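Local atomic coordinates of trilobed Protease (Pyrococcus furiosus, PDB entry 2GOP), a protein that forms the seven-bladed beta-propeller domain of a trilobed protease, where it probably helps to control how substrates reach the catalytic part. Residues 25-30 against 324-329; 44-49 against 53-58; 74-79 against 104-109; 87-92 against 109-114. One frame throughout, in Å; residues are numbered along the deposited sequence.

Contact 1 (25-30 against 324-329); sequences ELVAYV and RELFTW
The backbone N of L326 and the carboxylate oxygen OE1 of E325 are both hydrogen-bonded to T337 OG1, and T337 also touches Y29, the residue that L326 meets across the contact. Across the contact itself the chemistry is wholly apolar. One methyl does most of the work: L326 CD2 approaches the ring of Y29 obliquely, 3.6 Å from CD1, and lies almost as near to CE1. The same methyl slides past V27, standing 3.9 Å from V27 CG2. Leucine suits this place because a single branch, CD2, can sit between V27 and Y29, two alternate residues of the facing strand. With CG anti to the backbone N (chi1 -159°), L326 carries that branch toward 25-30. Y29 has its ring between the backbone N and the carbonyl carbon (chi1 54°), and its OH reaches the hydroxyl of Y339 in a hydrogen bond, so a buried polar end is satisfied while ring carbons CD1 and CE1 meet the leucine methyl. Farther along, the methyl T328 CG2 comes within 4.4 Å of V27 CG1, a looser touch. No hydrogen bond joins the two segments: the axes of 26-30 and 325-329 stay 9.7 Å apart and run nearly antiparallel, at 160°, a spacing that fits packing between two sheets rather than pairing within one. The sheets are those of the first and last blades in the chain. No strand is exchanged between them, so side-chain packing of this kind helps to close the ring, as expected of a seven-bladed beta-propeller with open Velcro topology.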
# COMPACT_ATOMS: atom_id res chain seq x y z
N GLU A 25 30.71 -10.17 -11.01
CA GLU A 25 31.55 -9.00 -10.77
C GLU A 25 30.97 -7.75 -11.44
O GLU A 25 31.65 -6.73 -11.55
CB GLU A 25 32.98 -9.27 -11.27
CG GLU A 25 33.73 -10.32 -10.43
CD GLU A 25 34.57 -9.72 -9.31
OE1 GLU A 25 34.12 -8.75 -8.66
OE2 GLU A 25 35.68 -10.23 -9.07
N LEU A 26 29.72 -7.84 -11.86
CA LEU A 26 29.00 -6.70 -12.44
C LEU A 26 28.02 -6.10 -11.44
O LEU A 26 27.34 -6.82 -10.70
CB LEU A 26 28.24 -7.12 -13.70
CG LEU A 26 29.08 -7.49 -14.92
CD1 LEU A 26 28.18 -7.85 -16.09
CD2 LEU A 26 30.04 -6.36 -15.30
N VAL A 27 27.95 -4.77 -11.44
CA VAL A 27 26.86 -4.07 -10.79
C VAL A 27 26.19 -3.22 -11.87
O VAL A 27 26.84 -2.83 -12.84
CB VAL A 27 27.33 -3.19 -9.62
CG1 VAL A 27 28.04 -4.04 -8.58
CG2 VAL A 27 28.24 -2.07 -10.10
N ALA A 28 24.89 -2.98 -11.71
CA ALA A 28 24.18 -2.04 -12.56
C ALA A 28 23.17 -1.25 -11.75
O ALA A 28 22.76 -1.67 -10.65
CB ALA A 28 23.47 -2.75 -13.72
N TYR A 29 22.78 -0.11 -12.30
CA TYR A 29 21.82 0.78 -11.66
C TYR A 29 21.29 1.78 -12.67
O TYR A 29 21.84 1.92 -13.76
CB TYR A 29 22.46 1.52 -10.48
CG TYR A 29 23.72 2.27 -10.82
CD1 TYR A 29 24.95 1.61 -10.84
CD2 TYR A 29 23.69 3.63 -11.14
CE1 TYR A 29 26.11 2.28 -11.15
CE2 TYR A 29 24.85 4.31 -11.45
CZ TYR A 29 26.06 3.63 -11.45
OH TYR A 29 27.22 4.29 -11.76
N VAL A 30 20.23 2.47 -12.28
CA VAL A 30 19.66 3.52 -13.10
C VAL A 30 20.18 4.87 -12.60
O VAL A 30 20.11 5.18 -11.40
CB VAL A 30 18.10 3.48 -13.09
CG1 VAL A 30 17.54 4.59 -13.95
CG2 VAL A 30 17.60 2.14 -13.57
N ARG A 324 21.56 9.54 -2.25
CA ARG A 324 21.99 8.16 -2.41
C ARG A 324 23.10 8.00 -3.45
O ARG A 324 23.08 8.61 -4.52
CB ARG A 324 20.80 7.26 -2.76
CG ARG A 324 20.03 7.68 -4.00
CD ARG A 324 18.58 7.24 -3.93
NE ARG A 324 17.79 7.80 -5.02
CZ ARG A 324 17.18 8.98 -5.00
NH1 ARG A 324 17.23 9.78 -3.95
NH2 ARG A 324 16.49 9.37 -6.07
N GLU A 325 24.09 7.17 -3.09
CA GLU A 325 25.15 6.71 -3.98
C GLU A 325 25.24 5.18 -3.86
O GLU A 325 24.66 4.60 -2.94
CB GLU A 325 26.49 7.34 -3.60
CG GLU A 325 26.56 8.87 -3.72
CD GLU A 325 26.70 9.38 -5.15
OE1 GLU A 325 26.94 8.57 -6.08
OE2 GLU A 325 26.56 10.60 -5.35
N LEU A 326 25.97 4.55 -4.76
CA LEU A 326 26.12 3.11 -4.77
C LEU A 326 27.30 2.67 -3.90
O LEU A 326 28.38 3.28 -3.94
CB LEU A 326 26.32 2.60 -6.19
CG LEU A 326 26.02 1.12 -6.46
CD1 LEU A 326 24.54 0.87 -6.49
CD2 LEU A 326 26.65 0.68 -7.76
N PHE A 327 27.08 1.61 -3.14
CA PHE A 327 28.09 1.03 -2.27
C PHE A 327 28.08 -0.48 -2.45
O PHE A 327 27.04 -1.05 -2.78
CB PHE A 327 27.78 1.33 -0.79
CG PHE A 327 27.90 2.79 -0.42
CD1 PHE A 327 26.88 3.68 -0.70
CD2 PHE A 327 29.03 3.26 0.24
CE1 PHE A 327 26.98 5.02 -0.35
CE2 PHE A 327 29.14 4.60 0.60
CZ PHE A 327 28.12 5.48 0.31
N THR A 328 29.22 -1.12 -2.24
CA THR A 328 29.27 -2.58 -2.15
C THR A 328 29.68 -3.01 -0.75
O THR A 328 30.19 -2.22 0.04
CB THR A 328 30.23 -3.23 -3.19
OG1 THR A 328 31.55 -2.68 -3.06
CG2 THR A 328 29.73 -3.02 -4.63
N TRP A 329 29.45 -4.28 -0.45
CA TRP A 329 29.83 -4.82 0.83
C TRP A 329 30.21 -6.30 0.68
O TRP A 329 29.43 -7.10 0.17
CB TRP A 329 28.69 -4.62 1.83
CG TRP A 329 29.07 -4.87 3.22
CD1 TRP A 329 29.58 -3.97 4.12
CD2 TRP A 329 28.98 -6.11 3.91
NE1 TRP A 329 29.81 -4.58 5.32
CE2 TRP A 329 29.45 -5.90 5.22
CE3 TRP A 329 28.55 -7.39 3.53
CZ2 TRP A 329 29.50 -6.92 6.16
CZ3 TRP A 329 28.60 -8.41 4.48
CH2 TRP A 329 29.07 -8.16 5.78

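Contact 2 (44-49 against 53-58); sequences TIVIEN and NARRFI
Strands 44-49 and 55-58 form an antiparallel hairpin whose axes come within 4.5 Å, with I45-I58 and I47-R56 as hydrogen-bonded pairs and V46-F57 and E48-R55 as the non-hydrogen-bonded pairs. The bond from I47 N to R56 O is nearly straight (174°), and N49 N gives a 2.8 Å bond to A54 O close to the turn. N53, with positive phi, adds only a weak bond from its N to N49 O. Beta-branched residues suit the extended backbone here: V46 lies alongside F57, its CG2 3.7 Å from CE1 of the ring, while T44 CG2 meets that ring at its edge. On the other face I47 CD1 touches I58 CD1 at 4.1 Å. R56, bent at chi3 (-88°), folds its guanidinium back so that NH1 packs 3.7 Å from the methyl I47 CG2. E48 is extended, its CG against the carbonyl oxygen of A54, and its OE1 lies at the edge of the R55 guanidinium, 4.0 Å from NE, a long salt bridge with the two planes 77° apart. Replacing E48 by an alanine would probably leave R55 without this opposite charge and A54 O without the aliphatic neighbour beside it. The hairpin is the outer half of the 16-59 sheet. Strand 26-35 bonds to the far edge of 44-49; I45 and I58 press on F75 of the next blade, I47 reaches L92, and V46 and R55 touch Y339 in the loop beyond the last strand.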
# COMPACT_ATOMS: atom_id res chain seq x y z
N THR A 44 19.18 6.40 -17.55
CA THR A 44 20.24 5.64 -18.18
C THR A 44 20.60 4.48 -17.27
O THR A 44 20.77 4.68 -16.06
CB THR A 44 21.52 6.49 -18.38
OG1 THR A 44 21.22 7.67 -19.13
CG2 THR A 44 22.61 5.68 -19.10
N ILE A 45 20.71 3.28 -17.84
CA ILE A 45 21.28 2.15 -17.10
C ILE A 45 22.80 2.23 -17.20
O ILE A 45 23.35 2.40 -18.29
CB ILE A 45 20.79 0.80 -17.65
CG1 ILE A 45 19.34 0.55 -17.26
CG2 ILE A 45 21.69 -0.34 -17.16
CD1 ILE A 45 18.71 -0.66 -17.91
N VAL A 46 23.47 2.14 -16.05
CA VAL A 46 24.92 2.02 -16.01
C VAL A 46 25.28 0.60 -15.57
O VAL A 46 24.69 0.07 -14.63
CB VAL A 46 25.55 3.04 -15.05
CG1 VAL A 46 27.07 2.89 -15.01
CG2 VAL A 46 25.14 4.46 -15.43
N ILE A 47 26.22 -0.00 -16.29
CA ILE A 47 26.75 -1.32 -15.95
C ILE A 47 28.24 -1.16 -15.64
O ILE A 47 29.03 -0.80 -16.53
CB ILE A 47 26.58 -2.32 -17.12
CG1 ILE A 47 25.12 -2.36 -17.58
CG2 ILE A 47 27.08 -3.71 -16.73
CD1 ILE A 47 24.92 -2.92 -18.97
N GLU A 48 28.63 -1.42 -14.39
CA GLU A 48 30.02 -1.29 -13.97
C GLU A 48 30.65 -2.63 -13.62
O GLU A 48 30.05 -3.45 -12.94
CB GLU A 48 30.15 -0.33 -12.78
CG GLU A 48 31.59 -0.22 -12.26
CD GLU A 48 31.80 0.88 -11.24
OE1 GLU A 48 30.83 1.58 -10.90
OE2 GLU A 48 32.95 1.04 -10.78
N ASN A 49 31.88 -2.84 -14.08
CA ASN A 49 32.66 -4.01 -13.75
C ASN A 49 33.45 -3.70 -12.50
O ASN A 49 34.22 -2.75 -12.47
CB ASN A 49 33.58 -4.36 -14.92
CG ASN A 49 34.34 -5.67 -14.73
OD1 ASN A 49 34.79 -6.00 -13.64
ND2 ASN A 49 34.50 -6.41 -15.82
N ASN A 53 36.53 -1.22 -12.71
CA ASN A 53 35.66 -0.03 -12.66
C ASN A 53 35.18 0.48 -14.03
O ASN A 53 34.64 1.60 -14.13
CB ASN A 53 36.34 1.11 -11.87
CG ASN A 53 36.69 0.70 -10.45
OD1 ASN A 53 36.05 -0.18 -9.86
ND2 ASN A 53 37.71 1.34 -9.89
N ALA A 54 35.34 -0.34 -15.07
CA ALA A 54 34.90 0.01 -16.41
C ALA A 54 33.38 0.07 -16.46
O ALA A 54 32.70 -0.75 -15.82
CB ALA A 54 35.43 -1.00 -17.43
N ARG A 55 32.85 1.04 -17.21
CA ARG A 55 31.41 1.28 -17.29
C ARG A 55 30.84 1.06 -18.69
O ARG A 55 31.54 1.22 -19.68
CB ARG A 55 31.08 2.71 -16.86
CG ARG A 55 31.30 2.95 -15.40
CD ARG A 55 30.96 4.36 -15.01
NE ARG A 55 30.97 4.50 -13.56
CZ ARG A 55 30.94 5.66 -12.91
NH1 ARG A 55 30.91 6.81 -13.57
NH2 ARG A 55 30.95 5.67 -11.57
N ARG A 56 29.57 0.69 -18.73
CA ARG A 56 28.82 0.60 -19.97
C ARG A 56 27.47 1.26 -19.72
O ARG A 56 27.02 1.32 -18.59
CB ARG A 56 28.67 -0.86 -20.42
CG ARG A 56 29.99 -1.45 -20.94
CD ARG A 56 29.82 -2.82 -21.61
NE ARG A 56 29.88 -4.08 -20.82
CZ ARG A 56 30.07 -4.26 -19.51
NH1 ARG A 56 30.26 -3.26 -18.64
NH2 ARG A 56 30.08 -5.50 -19.05
N PHE A 57 26.85 1.77 -20.78
CA PHE A 57 25.62 2.55 -20.64
C PHE A 57 24.54 2.05 -21.59
O PHE A 57 24.83 1.67 -22.73
CB PHE A 57 25.91 4.03 -20.91
CG PHE A 57 26.97 4.62 -20.00
CD1 PHE A 57 26.63 5.13 -18.76
CD2 PHE A 57 28.30 4.66 -20.39
CE1 PHE A 57 27.60 5.67 -17.91
CE2 PHE A 57 29.27 5.20 -19.55
CZ PHE A 57 28.91 5.70 -18.31
N ILE A 58 23.30 2.02 -21.12
CA ILE A 58 22.14 1.83 -21.98
C ILE A 58 21.20 3.03 -21.78
O ILE A 58 20.64 3.22 -20.70
CB ILE A 58 21.38 0.53 -21.67
CG1 ILE A 58 22.31 -0.69 -21.80
CG2 ILE A 58 20.19 0.39 -22.59
CD1 ILE A 58 21.65 -2.02 -21.35

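Contact 3 (74-79 against 104-109); sequences AFMRAN and KNIRSL
I106 and L109, three residues apart, answer M76 and A74, which are only two apart, and a classic beta bulge accounts for the mismatch. R107 and S108 both face V121, and R107 takes a helix-like backbone (phi -94°, psi -45°), so the chain gains one residue and L109 is brought round to the same side as I106. A second classic bulge, K104 and N105 opposite F123, lies earlier in the chain. The contact is made by apolar side chains. L109 CD2 stands 4.1 Å from A74 CB and equally near the backbone N of F75; alanine suits this place, since its short side chain lets the leucine methyl come close to the main chain itself. L109 reaches across because its CG is anti to the backbone N (chi1 -176°). M76 and I106 slide past each other, with M76 SD 4.1 Å from I106 CB and M76 CG about as far from I106 CG1. The methionine chain is bent at chi2 and chi3, a flexibility that lets the thioether settle along a branched neighbour. The axes of 74-79 and 105-109 stay 8.9 Å apart with no hydrogen bond between them. The contact thus joins facing sheets: M63 of strand 62-66 touches M76, I106 and L109, strand 117-123 supplies L118 against A74 and I120 against both I106 and L109, and I87 of strand 84-91 flanks M76.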
# COMPACT_ATOMS: atom_id res chain seq x y z
N ALA A 74 18.40 -7.54 -19.31
CA ALA A 74 17.05 -7.18 -19.69
C ALA A 74 16.73 -5.82 -19.08
O ALA A 74 17.25 -5.46 -18.02
CB ALA A 74 16.05 -8.25 -19.22
N PHE A 75 15.88 -5.06 -19.76
CA PHE A 75 15.50 -3.76 -19.23
C PHE A 75 14.19 -3.30 -19.83
O PHE A 75 13.69 -3.91 -20.76
CB PHE A 75 16.60 -2.72 -19.49
CG PHE A 75 16.92 -2.50 -20.94
CD1 PHE A 75 17.87 -3.29 -21.58
CD2 PHE A 75 16.32 -1.47 -21.66
CE1 PHE A 75 18.20 -3.07 -22.93
CE2 PHE A 75 16.64 -1.25 -22.99
CZ PHE A 75 17.58 -2.04 -23.62
N MET A 76 13.68 -2.20 -19.29
CA MET A 76 12.41 -1.65 -19.74
C MET A 76 12.62 -0.30 -20.41
O MET A 76 13.41 0.52 -19.94
CB MET A 76 11.48 -1.49 -18.55
CG MET A 76 10.02 -1.58 -18.90
SD MET A 76 9.02 -0.55 -17.81
CE MET A 76 9.28 0.98 -18.68
N ARG A 77 11.88 -0.06 -21.49
CA ARG A 77 11.91 1.23 -22.17
C ARG A 77 10.47 1.75 -22.34
O ARG A 77 9.59 1.04 -22.83
CB ARG A 77 12.61 1.08 -23.52
CG ARG A 77 12.84 2.39 -24.27
CD ARG A 77 13.88 2.23 -25.37
NE ARG A 77 15.26 2.15 -24.85
CZ ARG A 77 16.27 1.58 -25.50
NH1 ARG A 77 16.07 1.00 -26.68
NH2 ARG A 77 17.48 1.56 -24.97
N ALA A 78 10.25 2.99 -21.92
CA ALA A 78 8.95 3.63 -22.04
C ALA A 78 8.83 4.28 -23.41
O ALA A 78 9.73 4.99 -23.84
CB ALA A 78 8.79 4.68 -20.95
N ASN A 79 7.72 4.01 -24.08
CA ASN A 79 7.35 4.71 -25.30
C ASN A 79 6.28 5.74 -24.94
O ASN A 79 5.10 5.41 -24.85
CB ASN A 79 6.83 3.72 -26.34
CG ASN A 79 6.66 4.34 -27.71
OD1 ASN A 79 6.72 5.56 -27.87
ND2 ASN A 79 6.44 3.51 -28.72
N LYS A 104 1.23 -2.61 -21.54
CA LYS A 104 0.73 -1.35 -20.99
C LYS A 104 1.60 -0.96 -19.81
O LYS A 104 2.14 0.14 -19.76
CB LYS A 104 -0.73 -1.52 -20.57
CG LYS A 104 -1.51 -0.23 -20.36
CD LYS A 104 -2.95 -0.55 -19.93
CE LYS A 104 -3.86 0.69 -19.92
NZ LYS A 104 -4.49 0.98 -21.24
N ASN A 105 1.74 -1.89 -18.87
CA ASN A 105 2.51 -1.68 -17.66
C ASN A 105 3.29 -2.95 -17.28
O ASN A 105 2.83 -4.06 -17.54
CB ASN A 105 1.56 -1.28 -16.53
CG ASN A 105 2.29 -0.77 -15.30
OD1 ASN A 105 2.20 -1.37 -14.22
ND2 ASN A 105 3.01 0.34 -15.45
N ILE A 106 4.46 -2.77 -16.68
CA ILE A 106 5.29 -3.89 -16.21
C ILE A 106 5.39 -3.86 -14.68
O ILE A 106 5.72 -2.82 -14.10
CB ILE A 106 6.69 -3.83 -16.84
CG1 ILE A 106 6.58 -3.93 -18.37
CG2 ILE A 106 7.62 -4.90 -16.23
CD1 ILE A 106 6.05 -5.26 -18.92
N ARG A 107 5.10 -4.99 -14.03
CA ARG A 107 5.20 -5.12 -12.58
C ARG A 107 6.56 -5.69 -12.17
O ARG A 107 7.17 -5.22 -11.22
CB ARG A 107 4.08 -6.01 -12.03
CG ARG A 107 3.97 -6.01 -10.51
CD ARG A 107 3.16 -7.17 -9.99
NE ARG A 107 2.68 -6.96 -8.62
CZ ARG A 107 1.55 -6.33 -8.29
NH1 ARG A 107 0.75 -5.81 -9.23
NH2 ARG A 107 1.22 -6.21 -7.01
N SER A 108 7.01 -6.73 -12.85
CA SER A 108 8.30 -7.34 -12.52
C SER A 108 8.99 -7.95 -13.72
O SER A 108 8.35 -8.25 -14.74
CB SER A 108 8.14 -8.42 -11.45
OG SER A 108 7.21 -9.40 -11.89
N LEU A 109 10.29 -8.13 -13.57
CA LEU A 109 11.17 -8.61 -14.63
C LEU A 109 12.28 -9.41 -13.97
O LEU A 109 13.01 -8.87 -13.16
CB LEU A 109 11.74 -7.41 -15.37
CG LEU A 109 12.62 -7.66 -16.58
CD1 LEU A 109 11.85 -8.47 -17.64
CD2 LEU A 109 13.09 -6.31 -17.10

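Contact 4 (87-92 against 109-114); sequences IWVADL and LEWNED
Between two successive propeller blades, strand 84-91, third in its sheet, lies opposite strand 105-111, the first of the next. I87 and L109 reach toward each other tip to tip, I87 CG2 lying 4.0 Å from L109 CD1, the second branch of the leucine fork. For I87 that methyl is the branch anti to the backbone N, which directs it across the gap. Two residues on, the far end of the W111 ring reaches V89, whose CG1 lies at the edge of the indole, near its plane and 4.3 Å from CH2. A tryptophan suits this position because its long, flat ring spans a separation that has grown to 11.1 Å between V89 CA and W111 CA, while its NE1 is hydrogen-bonded to R65 O. Just beyond, the strand ends in an Asx turn: N112 OD1 accepts from D114 N at 2.7 Å, in the carbonyl plane and on a lone pair. D114 also has a salt bridge to K117. The side-chain contact itself is apolar and so probably gains from burying hydrocarbon and an aromatic edge, while R65 of the preceding blade adds two hydrogen bonds between the blades, from its NE to L109 O and at its carbonyl to the indole N-H.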
# COMPACT_ATOMS: atom_id res chain seq x y z
N ILE A 87 9.77 -4.29 -23.03
CA ILE A 87 10.86 -5.08 -22.50
C ILE A 87 11.88 -5.32 -23.61
O ILE A 87 11.51 -5.67 -24.74
CB ILE A 87 10.38 -6.41 -21.90
CG1 ILE A 87 9.40 -6.14 -20.75
CG2 ILE A 87 11.57 -7.24 -21.41
CD1 ILE A 87 9.91 -5.20 -19.64
N TRP A 88 13.15 -5.10 -23.27
CA TRP A 88 14.27 -5.25 -24.17
C TRP A 88 15.27 -6.22 -23.56
O TRP A 88 15.30 -6.43 -22.34
CB TRP A 88 14.99 -3.90 -24.34
CG TRP A 88 14.32 -2.97 -25.28
CD1 TRP A 88 13.10 -2.39 -25.13
CD2 TRP A 88 14.85 -2.48 -26.51
NE1 TRP A 88 12.83 -1.58 -26.20
CE2 TRP A 88 13.88 -1.62 -27.07
CE3 TRP A 88 16.04 -2.69 -27.21
CZ2 TRP A 88 14.07 -0.98 -28.29
CZ3 TRP A 88 16.22 -2.06 -28.42
CH2 TRP A 88 15.25 -1.21 -28.95
N VAL A 89 16.11 -6.79 -24.42
CA VAL A 89 17.25 -7.58 -23.99
C VAL A 89 18.49 -7.14 -24.76
O VAL A 89 18.47 -7.06 -25.99
CB VAL A 89 16.99 -9.09 -24.18
CG1 VAL A 89 18.21 -9.90 -23.77
CG2 VAL A 89 15.77 -9.52 -23.37
N ALA A 90 19.57 -6.84 -24.03
CA ALA A 90 20.85 -6.49 -24.62
C ALA A 90 21.83 -7.62 -24.38
O ALA A 90 21.92 -8.19 -23.29
CB ALA A 90 21.39 -5.21 -24.01
N ASP A 91 22.58 -7.95 -25.42
CA ASP A 91 23.59 -8.97 -25.37
C ASP A 91 24.93 -8.28 -25.16
O ASP A 91 25.46 -7.64 -26.07
CB ASP A 91 23.57 -9.77 -26.66
CG ASP A 91 24.34 -11.06 -26.56
OD1 ASP A 91 25.54 -11.00 -26.22
OD2 ASP A 91 23.74 -12.12 -26.83
N LEU A 92 25.47 -8.40 -23.95
CA LEU A 92 26.69 -7.69 -23.58
C LEU A 92 27.93 -8.23 -24.32
O LEU A 92 28.94 -7.53 -24.41
CB LEU A 92 26.92 -7.76 -22.06
CG LEU A 92 25.84 -7.20 -21.14
CD1 LEU A 92 26.29 -7.32 -19.71
CD2 LEU A 92 25.52 -5.75 -21.46
N LEU A 109 10.29 -8.13 -13.57
CA LEU A 109 11.17 -8.61 -14.63
C LEU A 109 12.28 -9.41 -13.97
O LEU A 109 13.01 -8.87 -13.16
CB LEU A 109 11.74 -7.41 -15.37
CG LEU A 109 12.62 -7.66 -16.58
CD1 LEU A 109 11.85 -8.47 -17.64
CD2 LEU A 109 13.09 -6.31 -17.10
N GLU A 110 12.37 -10.71 -14.27
CA GLU A 110 13.26 -11.61 -13.51
C GLU A 110 13.81 -12.71 -14.41
O GLU A 110 13.06 -13.38 -15.10
CB GLU A 110 12.52 -12.25 -12.32
CG GLU A 110 13.43 -13.08 -11.37
CD GLU A 110 12.69 -13.89 -10.26
OE1 GLU A 110 11.45 -14.05 -10.26
OE2 GLU A 110 13.41 -14.39 -9.37
N TRP A 111 15.12 -12.88 -14.37
CA TRP A 111 15.78 -13.95 -15.07
C TRP A 111 15.62 -15.25 -14.31
O TRP A 111 15.71 -15.28 -13.09
CB TRP A 111 17.28 -13.69 -15.19
CG TRP A 111 17.65 -12.67 -16.21
CD1 TRP A 111 18.02 -11.40 -15.97
CD2 TRP A 111 17.74 -12.86 -17.62
NE1 TRP A 111 18.32 -10.76 -17.14
CE2 TRP A 111 18.16 -11.64 -18.18
CE3 TRP A 111 17.51 -13.93 -18.48
CZ2 TRP A 111 18.35 -11.45 -19.55
CZ3 TRP A 111 17.69 -13.75 -19.85
CH2 TRP A 111 18.11 -12.52 -20.37
N ASN A 112 15.43 -16.33 -15.07
CA ASN A 112 15.65 -17.68 -14.59
C ASN A 112 17.14 -17.91 -14.32
O ASN A 112 18.00 -17.28 -14.93
CB ASN A 112 15.12 -18.68 -15.63
CG ASN A 112 15.24 -20.11 -15.17
OD1 ASN A 112 16.34 -20.65 -15.07
ND2 ASN A 112 14.10 -20.75 -14.86
N GLU A 113 17.45 -18.81 -13.39
CA GLU A 113 18.84 -19.21 -13.05
C GLU A 113 19.65 -19.62 -14.27
O GLU A 113 20.88 -19.58 -14.26
CB GLU A 113 18.82 -20.40 -12.09
CG GLU A 113 18.38 -20.10 -10.66
CD GLU A 113 18.11 -21.36 -9.84
OE1 GLU A 113 18.40 -22.48 -10.33
OE2 GLU A 113 17.60 -21.24 -8.71
N ASP A 114 18.96 -20.07 -15.32
CA ASP A 114 19.64 -20.51 -16.54
C ASP A 114 20.10 -19.39 -17.49
O ASP A 114 20.63 -19.69 -18.57
CB ASP A 114 18.78 -21.54 -17.30
CG ASP A 114 17.50 -20.96 -17.88
OD1 ASP A 114 17.32 -19.73 -17.91
OD2 ASP A 114 16.65 -21.77 -18.33

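Contacts 1, 3 and 4 are buried and join facing sheets by apolar side chains without a hydrogen bond, whereas contact 2 lies farther out, pairs strands within one sheet and mixes main-chain bonds with arginine and glutamate side chains. Contact 1 meets contact 2 directly: strands 26-35 and 40-49 are neighbours, and V27 O and E48 N lie 2.7 Å apart in a probable hydrogen bond. Contacts 3 and 4 share L109 and strand 105-111, set against two adjacent strands of the preceding blade. Contact 2 reaches that blade through I45 and F75. Contact 1 pairs the first blade with the last, and contacts 3 and 4 pair consecutive blades.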